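Local structure of DNA replication initiator (Cdc21/Cdc54) (Methanothermobacter thermautotrophicus, 1LTL) at residues F135-C140 / R165-L170; T181-E186 / P197-V202; V218-T223 / N237-N242. The protein probably acts as an ATP-dependent single-stranded DNA helicase in replication, this chain being its zinc-binding N-terminal part. One frame throughout, in Å; residues are numbered along the deposited sequence.

Contact 1: residues F135-C140 / R165-L170. With ZN (zinc ion), chain G.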
loop_
_atom_site.group_PDB
_atom_site.type_symbol
_atom_site.label_atom_id
_atom_site.label_comp_id
_atom_site.label_asym_id
_atom_site.label_seq_id
_atom_site.Cartn_x
_atom_site.Cartn_y
_atom_site.Cartn_z
ATOM N N PHE A 135 -1.291 27.309 2.180
ATOM C CA PHE A 135 -1.413 25.919 2.559
ATOM C C PHE A 135 -0.104 25.334 3.051
ATOM O O PHE A 135 0.991 25.759 2.657
ATOM C CB PHE A 135 -1.886 25.060 1.391
ATOM C CG PHE A 135 -3.209 25.465 0.813
ATOM C CD1 PHE A 135 -3.289 26.482 -0.116
ATOM C CD2 PHE A 135 -4.367 24.792 1.161
ATOM C CE1 PHE A 135 -4.497 26.819 -0.680
ATOM C CE2 PHE A 135 -5.581 25.125 0.597
ATOM C CZ PHE A 135 -5.643 26.137 -0.322
ATOM N N GLU A 136 -0.236 24.345 3.928
ATOM C CA GLU A 136 0.908 23.624 4.447
ATOM C C GLU A 136 0.863 22.278 3.736
ATOM O O GLU A 136 -0.132 21.560 3.783
ATOM C CB GLU A 136 0.777 23.397 5.942
ATOM C CG GLU A 136 1.890 22.563 6.546
ATOM C CD GLU A 136 1.543 22.078 7.953
ATOM O OE1 GLU A 136 0.725 21.128 8.096
ATOM O OE2 GLU A 136 2.083 22.662 8.926
ATOM N N CYS A 137 1.937 21.960 3.040
ATOM C CA CYS A 137 2.020 20.698 2.353
ATOM C C CYS A 137 2.215 19.592 3.395
ATOM O O CYS A 137 3.171 19.620 4.155
ATOM C CB CYS A 137 3.194 20.702 1.398
ATOM S SG CYS A 137 3.424 19.083 0.694
ATOM N N ARG A 138 1.320 18.614 3.419
ATOM C CA ARG A 138 1.420 17.540 4.381
ATOM C C ARG A 138 2.561 16.600 4.098
ATOM O O ARG A 138 2.858 15.717 4.887
ATOM C CB ARG A 138 0.095 16.791 4.450
ATOM C CG ARG A 138 -0.997 17.707 4.924
ATOM C CD ARG A 138 -2.301 17.003 5.158
ATOM N NE ARG A 138 -2.895 17.472 6.406
ATOM C CZ ARG A 138 -4.205 17.557 6.636
ATOM N NH1 ARG A 138 -5.074 17.202 5.685
ATOM N NH2 ARG A 138 -4.646 17.991 7.822
ATOM N N GLY A 139 3.216 16.805 2.972
ATOM C CA GLY A 139 4.328 15.959 2.606
ATOM C C GLY A 139 5.649 16.420 3.179
ATOM O O GLY A 139 6.390 15.602 3.709
ATOM N N CYS A 140 5.941 17.716 3.078
ATOM C CA CYS A 140 7.190 18.260 3.560
ATOM C C CYS A 140 7.003 19.421 4.489
ATOM O O CYS A 140 7.949 20.086 4.863
ATOM C CB CYS A 140 8.057 18.700 2.398
ATOM S SG CYS A 140 7.375 20.080 1.498
ATOM N N ARG A 165 0.640 15.744 -2.693
ATOM C CA ARG A 165 -0.612 16.127 -3.298
ATOM C C ARG A 165 -1.650 16.437 -2.242
ATOM O O ARG A 165 -2.803 16.727 -2.552
ATOM C CB ARG A 165 -1.103 15.027 -4.232
ATOM C CG ARG A 165 -0.423 15.062 -5.570
ATOM C CD ARG A 165 -0.940 13.973 -6.437
ATOM N NE ARG A 165 -0.405 14.023 -7.787
ATOM C CZ ARG A 165 0.866 13.809 -8.118
ATOM N NH1 ARG A 165 1.759 13.533 -7.191
ATOM N NH2 ARG A 165 1.243 13.832 -9.394
ATOM N N SER A 166 -1.243 16.403 -0.986
ATOM C CA SER A 166 -2.177 16.666 0.083
ATOM C C SER A 166 -1.786 17.924 0.867
ATOM O O SER A 166 -0.645 18.068 1.281
ATOM C CB SER A 166 -2.220 15.432 0.976
ATOM O OG SER A 166 -2.963 15.681 2.155
ATOM N N PHE A 167 -2.734 18.833 1.059
ATOM C CA PHE A 167 -2.456 20.068 1.762
ATOM C C PHE A 167 -3.434 20.385 2.870
ATOM O O PHE A 167 -4.560 19.897 2.877
ATOM C CB PHE A 167 -2.448 21.241 0.791
ATOM C CG PHE A 167 -1.527 21.058 -0.355
ATOM C CD1 PHE A 167 -1.904 20.303 -1.445
ATOM C CD2 PHE A 167 -0.259 21.596 -0.326
ATOM C CE1 PHE A 167 -1.032 20.077 -2.472
ATOM C CE2 PHE A 167 0.623 21.366 -1.363
ATOM C CZ PHE A 167 0.235 20.610 -2.434
ATOM N N ARG A 168 -2.982 21.222 3.801
ATOM C CA ARG A 168 -3.787 21.665 4.926
ATOM C C ARG A 168 -3.806 23.186 4.871
ATOM O O ARG A 168 -2.757 23.828 4.778
ATOM C CB ARG A 168 -3.168 21.211 6.243
ATOM C CG ARG A 168 -4.020 21.532 7.454
ATOM C CD ARG A 168 -3.195 22.088 8.600
ATOM N NE ARG A 168 -2.654 21.031 9.443
ATOM C CZ ARG A 168 -1.821 21.238 10.464
ATOM N NH1 ARG A 168 -1.415 22.472 10.784
ATOM N NH2 ARG A 168 -1.394 20.203 11.176
ATOM N N LEU A 169 -4.997 23.766 4.931
ATOM C CA LEU A 169 -5.126 25.215 4.865
ATOM C C LEU A 169 -4.762 25.866 6.169
ATOM O O LEU A 169 -5.248 25.461 7.207
ATOM C CB LEU A 169 -6.559 25.589 4.516
ATOM C CG LEU A 169 -6.909 27.063 4.571
ATOM C CD1 LEU A 169 -6.058 27.861 3.603
ATOM C CD2 LEU A 169 -8.358 27.217 4.240
ATOM N N LEU A 170 -3.923 26.888 6.127
ATOM C CA LEU A 170 -3.554 27.587 7.359
ATOM C C LEU A 170 -4.276 28.918 7.406
ATOM O O LEU A 170 -3.734 29.912 6.951
ATOM C CB LEU A 170 -2.045 27.823 7.408
ATOM C CG LEU A 170 -1.198 26.564 7.290
ATOM C CD1 LEU A 170 0.259 26.897 7.376
ATOM C CD2 LEU A 170 -1.601 25.592 8.375
HETATM ZN ZN ZN G . 5.661 19.263 -0.214
#
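F135 faces L169 in a non-hydrogen-bonded pair between the last residues of strand 113-137 and the short antiparallel strand 167-169, beside a zinc site that C137 and C140 help to form. With CG anti to its own carbonyl carbon (chi1 -59°), the ring leans over the partner strand, where F135 CD2 lies 3.8 Å from L169 CA. L169 CD1 stands over one face of this ring, 4.3 Å from its centroid, in a CH-pi contact displaced toward the rim. E136 points to the other face of the sheet and is bonded to R168 through both backbone groups, E136 N reaching R168 O at 2.7 Å. Their side chains run alongside each other, the carboxylate turned 47° from the guanidinium plane. E136 OE1 sits above the centre of that plane, 3.6 Å from R168 NE, a long salt bridge that works by charge because no N-H is aimed at the oxygen. C137 returns to the face of F135, and its CB meets F167 CE2 at 3.8 Å while SG approaches the ring obliquely. C137 SG binds zinc at 2.4 Å. Beyond the strand, R138 N donates to S166 O at 3.0 Å, and the R138 guanidinium lies with one face on R168 CB, about perpendicular to the R168 guanidinium; the nearby E136 carboxylate may ease this meeting of like charges. R165 of a neighbouring subunit bonds R138 O. G139 N gives a hydrogen bond to C137 SG (3.2 Å), as in CxxC zinc knuckles, and is likely to temper the thiolate charge. C140 supplies the next zinc ligand, with C159 and C162 completing the Cys4 site. The loop residue P156 touches both F135 and F167, and strand 143-147 packs V146 on F135 and H144 on C137.

Contact 2: residues T181-E186 / P197-V202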
loop_
_atom_site.group_PDB
_atom_site.type_symbol
_atom_site.label_atom_id
_atom_site.label_comp_id
_atom_site.label_asym_id
_atom_site.label_seq_id
_atom_site.Cartn_x
_atom_site.Cartn_y
_atom_site.Cartn_z
ATOM N N THR A 181 -22.648 41.056 -1.646
ATOM C CA THR A 181 -23.592 40.599 -2.642
ATOM C C THR A 181 -24.831 41.453 -2.776
ATOM O O THR A 181 -25.372 41.931 -1.783
ATOM C CB THR A 181 -24.035 39.190 -2.294
ATOM O OG1 THR A 181 -23.046 38.273 -2.746
ATOM C CG2 THR A 181 -25.343 38.855 -2.940
ATOM N N LEU A 182 -25.299 41.657 -3.999
ATOM C CA LEU A 182 -26.538 42.408 -4.157
ATOM C C LEU A 182 -27.241 41.939 -5.395
ATOM O O LEU A 182 -26.621 41.355 -6.275
ATOM C CB LEU A 182 -26.278 43.908 -4.214
ATOM C CG LEU A 182 -25.884 44.587 -5.515
ATOM C CD1 LEU A 182 -25.497 46.017 -5.173
ATOM C CD2 LEU A 182 -24.724 43.896 -6.170
ATOM N N LYS A 183 -28.551 42.160 -5.422
ATOM C CA LYS A 183 -29.409 41.789 -6.544
ATOM C C LYS A 183 -29.617 42.991 -7.455
ATOM O O LYS A 183 -29.968 44.072 -6.994
ATOM C CB LYS A 183 -30.776 41.313 -6.044
ATOM C CG LYS A 183 -30.849 39.845 -5.709
ATOM C CD LYS A 183 -30.411 39.011 -6.908
ATOM C CE LYS A 183 -30.436 37.515 -6.615
ATOM N NZ LYS A 183 -29.462 37.170 -5.547
ATOM N N LEU A 184 -29.398 42.791 -8.745
ATOM C CA LEU A 184 -29.570 43.844 -9.722
ATOM C C LEU A 184 -30.784 43.505 -10.569
ATOM O O LEU A 184 -30.790 42.494 -11.256
ATOM C CB LEU A 184 -28.342 43.932 -10.618
ATOM C CG LEU A 184 -28.450 45.006 -11.688
ATOM C CD1 LEU A 184 -28.514 46.374 -11.023
ATOM C CD2 LEU A 184 -27.269 44.912 -12.648
ATOM N N GLN A 185 -31.806 44.353 -10.529
ATOM C CA GLN A 185 -33.041 44.129 -11.285
ATOM C C GLN A 185 -33.007 44.862 -12.609
ATOM O O GLN A 185 -32.479 45.972 -12.698
ATOM C CB GLN A 185 -34.221 44.624 -10.468
ATOM C CG GLN A 185 -35.551 44.548 -11.149
ATOM C CD GLN A 185 -36.603 45.296 -10.357
ATOM O OE1 GLN A 185 -36.701 46.530 -10.437
ATOM N NE2 GLN A 185 -37.378 44.561 -9.554
ATOM N N GLU A 186 -33.584 44.249 -13.634
ATOM C CA GLU A 186 -33.593 44.873 -14.947
ATOM C C GLU A 186 -34.445 46.114 -14.984
ATOM O O GLU A 186 -35.353 46.305 -14.172
ATOM C CB GLU A 186 -34.089 43.915 -16.021
ATOM C CG GLU A 186 -35.466 43.345 -15.760
ATOM C CD GLU A 186 -35.976 42.495 -16.910
ATOM O OE1 GLU A 186 -36.923 41.703 -16.673
ATOM O OE2 GLU A 186 -35.441 42.627 -18.042
ATOM N N PRO A 197 -39.934 41.628 -13.708
ATOM C CA PRO A 197 -38.519 41.805 -14.036
ATOM C C PRO A 197 -37.660 40.673 -13.514
ATOM O O PRO A 197 -37.981 40.035 -12.509
ATOM C CB PRO A 197 -38.185 43.138 -13.385
ATOM C CG PRO A 197 -39.051 43.127 -12.176
ATOM C CD PRO A 197 -40.369 42.646 -12.735
ATOM N N ARG A 198 -36.570 40.422 -14.222
ATOM C CA ARG A 198 -35.636 39.380 -13.844
ATOM C C ARG A 198 -34.438 40.036 -13.169
ATOM O O ARG A 198 -34.003 41.110 -13.565
ATOM C CB ARG A 198 -35.188 38.600 -15.085
ATOM C CG ARG A 198 -36.191 37.552 -15.582
ATOM C CD ARG A 198 -35.692 36.869 -16.863
ATOM N NE ARG A 198 -36.592 35.823 -17.343
ATOM C CZ ARG A 198 -36.520 35.271 -18.555
ATOM N NH1 ARG A 198 -35.585 35.664 -19.418
ATOM N NH2 ARG A 198 -37.383 34.320 -18.907
ATOM N N GLN A 199 -33.906 39.396 -12.143
ATOM C CA GLN A 199 -32.772 39.960 -11.457
ATOM C C GLN A 199 -31.545 39.073 -11.564
ATOM O O GLN A 199 -31.636 37.895 -11.896
ATOM C CB GLN A 199 -33.125 40.178 -9.997
ATOM C CG GLN A 199 -34.078 39.134 -9.456
ATOM C CD GLN A 199 -34.040 39.048 -7.934
ATOM O OE1 GLN A 199 -34.067 40.073 -7.234
ATOM N NE2 GLN A 199 -33.980 37.819 -7.411
ATOM N N ILE A 200 -30.383 39.642 -11.303
ATOM C CA ILE A 200 -29.174 38.852 -11.352
ATOM C C ILE A 200 -28.280 39.244 -10.197
ATOM O O ILE A 200 -28.315 40.380 -9.751
ATOM C CB ILE A 200 -28.414 39.049 -12.649
ATOM C CG1 ILE A 200 -27.397 37.922 -12.788
ATOM C CG2 ILE A 200 -27.716 40.392 -12.651
ATOM C CD1 ILE A 200 -26.699 37.921 -14.078
ATOM N N THR A 201 -27.466 38.319 -9.705
ATOM C CA THR A 201 -26.608 38.653 -8.581
ATOM C C THR A 201 -25.322 39.344 -8.963
ATOM O O THR A 201 -24.671 38.992 -9.943
ATOM C CB THR A 201 -26.274 37.410 -7.757
ATOM O OG1 THR A 201 -27.433 37.005 -7.021
ATOM C CG2 THR A 201 -25.171 37.697 -6.790
ATOM N N VAL A 202 -24.969 40.353 -8.184
ATOM C CA VAL A 202 -23.730 41.062 -8.428
ATOM C C VAL A 202 -22.858 40.918 -7.194
ATOM O O VAL A 202 -23.337 40.973 -6.061
ATOM C CB VAL A 202 -23.962 42.560 -8.756
ATOM C CG1 VAL A 202 -22.635 43.297 -8.886
ATOM C CG2 VAL A 202 -24.728 42.667 -10.051
#
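Two antiparallel strands of the OB fold meet where L182 pairs with V202 and L184 with I200, a ladder of four backbone hydrogen bonds between 181-185 and 199-202. On the face of the leucines, L184 CB rests against V202 CG2 at 3.9 Å, and V220 of strand 217-229 touches both residues. The opposite face is polar. K183 folds back over the partner strand through bends at chi2 (-55°) and chi4 (-64°), bringing NZ to T201 OG1 as donor; the modelled 2.5 Å is too short to be taken literally. The same bent chain crosses Q199, with K183 CG 3.6 Å from Q199 OE1, an oxygen hydrogen-bonded to R121. With an alanine in place of K183 the stem that crosses Q199 would be gone, which would probably leave that flank of the Q199 amide less covered and T201 OG1 without its modelled partner. Where the ladder ends, the Q185 side chain crosses P197 obliquely, Q185 NE2 near P197 CG. E186 closes this end twice: its N donates to R198 O (3.2 Å), and its OE1 takes R198 N at 2.8 Å from 38° above the carboxylate plane. R103 forms a salt bridge with that oxygen. One carboxylate atom thus ties a backbone N-H to a cationic neighbour, which is likely to favour its ionised form and tether the chain where the pairing ends, although P197 and R198 remain poorly ordered.

Contact 3: residues V218-T223 / N237-N242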
loop_
_atom_site.group_PDB
_atom_site.type_symbol
_atom_site.label_atom_id
_atom_site.label_comp_id
_atom_site.label_asym_id
_atom_site.label_seq_id
_atom_site.Cartn_x
_atom_site.Cartn_y
_atom_site.Cartn_z
ATOM N N VAL A 218 -28.144 51.868 -11.745
ATOM C CA VAL A 218 -26.751 51.721 -12.168
ATOM C C VAL A 218 -26.464 50.958 -13.445
ATOM O O VAL A 218 -27.345 50.362 -14.056
ATOM C CB VAL A 218 -25.923 51.038 -11.086
ATOM C CG1 VAL A 218 -25.757 51.964 -9.904
ATOM C CG2 VAL A 218 -26.610 49.753 -10.658
ATOM N N ARG A 219 -25.189 50.994 -13.812
ATOM C CA ARG A 219 -24.679 50.311 -14.971
ATOM C C ARG A 219 -23.445 49.539 -14.540
ATOM O O ARG A 219 -22.294 50.000 -14.724
ATOM C CB ARG A 219 -24.282 51.281 -16.058
ATOM C CG ARG A 219 -23.775 50.605 -17.310
ATOM C CD ARG A 219 -23.100 51.634 -18.172
ATOM N NE ARG A 219 -23.318 51.448 -19.604
ATOM C CZ ARG A 219 -24.486 51.615 -20.218
ATOM N NH1 ARG A 219 -25.569 51.973 -19.540
ATOM N NH2 ARG A 219 -24.560 51.436 -21.524
ATOM N N VAL A 220 -23.709 48.369 -13.951
ATOM C CA VAL A 220 -22.692 47.445 -13.459
ATOM C C VAL A 220 -21.824 46.889 -14.571
ATOM O O VAL A 220 -22.327 46.318 -15.514
ATOM C CB VAL A 220 -23.346 46.268 -12.774
ATOM C CG1 VAL A 220 -22.286 45.296 -12.341
ATOM C CG2 VAL A 220 -24.162 46.737 -11.606
ATOM N N THR A 221 -20.521 47.064 -14.464
ATOM C CA THR A 221 -19.618 46.521 -15.469
ATOM C C THR A 221 -18.769 45.439 -14.782
ATOM O O THR A 221 -18.172 45.684 -13.727
ATOM C CB THR A 221 -18.658 47.589 -16.005
ATOM O OG1 THR A 221 -19.404 48.623 -16.650
ATOM C CG2 THR A 221 -17.666 46.979 -16.975
ATOM N N GLY A 222 -18.697 44.254 -15.376
ATOM C CA GLY A 222 -17.907 43.215 -14.758
ATOM C C GLY A 222 -17.846 41.924 -15.534
ATOM O O GLY A 222 -18.394 41.812 -16.630
ATOM N N THR A 223 -17.178 40.931 -14.965
ATOM C CA THR A 223 -17.060 39.648 -15.637
ATOM C C THR A 223 -18.250 38.755 -15.323
ATOM O O THR A 223 -18.694 38.673 -14.176
ATOM C CB THR A 223 -15.800 38.939 -15.204
ATOM O OG1 THR A 223 -14.688 39.843 -15.288
ATOM C CG2 THR A 223 -15.549 37.756 -16.093
ATOM N N ASN A 237 -25.932 32.152 -13.264
ATOM C CA ASN A 237 -24.935 33.174 -13.588
ATOM C C ASN A 237 -24.986 34.367 -12.665
ATOM O O ASN A 237 -26.040 34.712 -12.140
ATOM C CB ASN A 237 -25.084 33.670 -15.022
ATOM C CG ASN A 237 -24.964 32.562 -16.044
ATOM O OD1 ASN A 237 -24.271 31.566 -15.830
ATOM N ND2 ASN A 237 -25.617 32.744 -17.179
ATOM N N PHE A 238 -23.838 34.995 -12.450
ATOM C CA PHE A 238 -23.793 36.185 -11.605
ATOM C C PHE A 238 -22.734 37.120 -12.161
ATOM O O PHE A 238 -21.873 36.698 -12.935
ATOM C CB PHE A 238 -23.492 35.818 -10.128
ATOM C CG PHE A 238 -22.075 35.363 -9.883
ATOM C CD1 PHE A 238 -21.061 36.283 -9.659
ATOM C CD2 PHE A 238 -21.735 34.020 -9.970
ATOM C CE1 PHE A 238 -19.751 35.873 -9.537
ATOM C CE2 PHE A 238 -20.418 33.613 -9.848
ATOM C CZ PHE A 238 -19.432 34.541 -9.633
ATOM N N ILE A 239 -22.800 38.391 -11.799
ATOM C CA ILE A 239 -21.778 39.303 -12.291
ATOM C C ILE A 239 -20.779 39.658 -11.217
ATOM O O ILE A 239 -21.143 40.016 -10.090
ATOM C CB ILE A 239 -22.335 40.641 -12.804
ATOM C CG1 ILE A 239 -23.304 40.420 -13.965
ATOM C CG2 ILE A 239 -21.183 41.515 -13.248
ATOM C CD1 ILE A 239 -24.255 41.570 -14.156
ATOM N N TYR A 240 -19.509 39.551 -11.584
ATOM C CA TYR A 240 -18.408 39.898 -10.701
ATOM C C TYR A 240 -18.092 41.336 -11.098
ATOM O O TYR A 240 -17.451 41.600 -12.126
ATOM C CB TYR A 240 -17.205 38.988 -10.959
ATOM C CG TYR A 240 -16.066 39.255 -10.018
ATOM C CD1 TYR A 240 -16.268 39.209 -8.641
ATOM C CD2 TYR A 240 -14.817 39.661 -10.488
ATOM C CE1 TYR A 240 -15.275 39.577 -7.749
ATOM C CE2 TYR A 240 -13.802 40.033 -9.602
ATOM C CZ TYR A 240 -14.047 39.995 -8.225
ATOM O OH TYR A 240 -13.102 40.413 -7.294
ATOM N N GLY A 241 -18.569 42.258 -10.271
ATOM C CA GLY A 241 -18.394 43.676 -10.521
ATOM C C GLY A 241 -16.977 44.184 -10.624
ATOM O O GLY A 241 -16.127 43.832 -9.810
ATOM N N ASN A 242 -16.726 45.011 -11.638
ATOM C CA ASN A 242 -15.420 45.612 -11.838
ATOM C C ASN A 242 -15.530 47.101 -11.656
ATOM O O ASN A 242 -14.735 47.708 -10.961
ATOM C CB ASN A 242 -14.891 45.388 -13.239
ATOM C CG ASN A 242 -13.614 46.178 -13.497
ATOM O OD1 ASN A 242 -12.502 45.649 -13.387
ATOM N ND2 ASN A 242 -13.768 47.454 -13.820
#
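T223 and Y240 form the hydrogen-bonded pair at the heart of this strand crossing: Y240 N donates to T223 O at 2.9 Å, and T223 N returns a bond to Y240 O. One residue along, G222 stands opposite G241 with their CA atoms 4.3 Å apart, and G222 CA brings a C-H toward Y240 O at 3.1 Å. A CB on G222 would be directed at the partner strand near Y240 O. N242 N then donates to T221 O. The 218-223 strand bends here, and its pairing runs on through T221 with Y243 and R219 with E245. The two segments run at 108° to each other, and V220 CG1 touches I239 CG2 at 4.0 Å. Y240 CB lies 3.6 Å from T223 O, and with CG anti to the backbone N (chi1 -177°) the ring leads away, its OH bonding E205. In the next shell, V202 backs V220, whereas F113 packs on T221, T223 and N242. Strand 113-137 also holds the far edge of 218-223 by backbone bonds from V220 to V116 and from G222 to V114. The hydrogen bonds between the two segments are all backbone to backbone, with glycines where the chains come close and V220 and I239 in contact beside the bend, a chemistry consistent with the sharply coiled strands of an OB barrel.

Overall arrangement
Contacts 2 and 3 are adjoining parts of one OB barrel, whereas contact 1 lies at the far end of the long strand 113-137. The centres of contacts 2 and 3 are about 10 Å apart, and the two are joined by a probable hydrogen bond from I239 N to T201 O (2.7 Å) and by I200 CG1 packing near N237 O. Contact 1, which carries two of the four zinc ligands, stands apart: its centre is about 39 Å from that of contact 2 and 34 Å from that of contact 3. Strand 113-137 pairs with 167-169, 175-185 and 217-229 alike, so a single sheet relates the zinc module to the barrel.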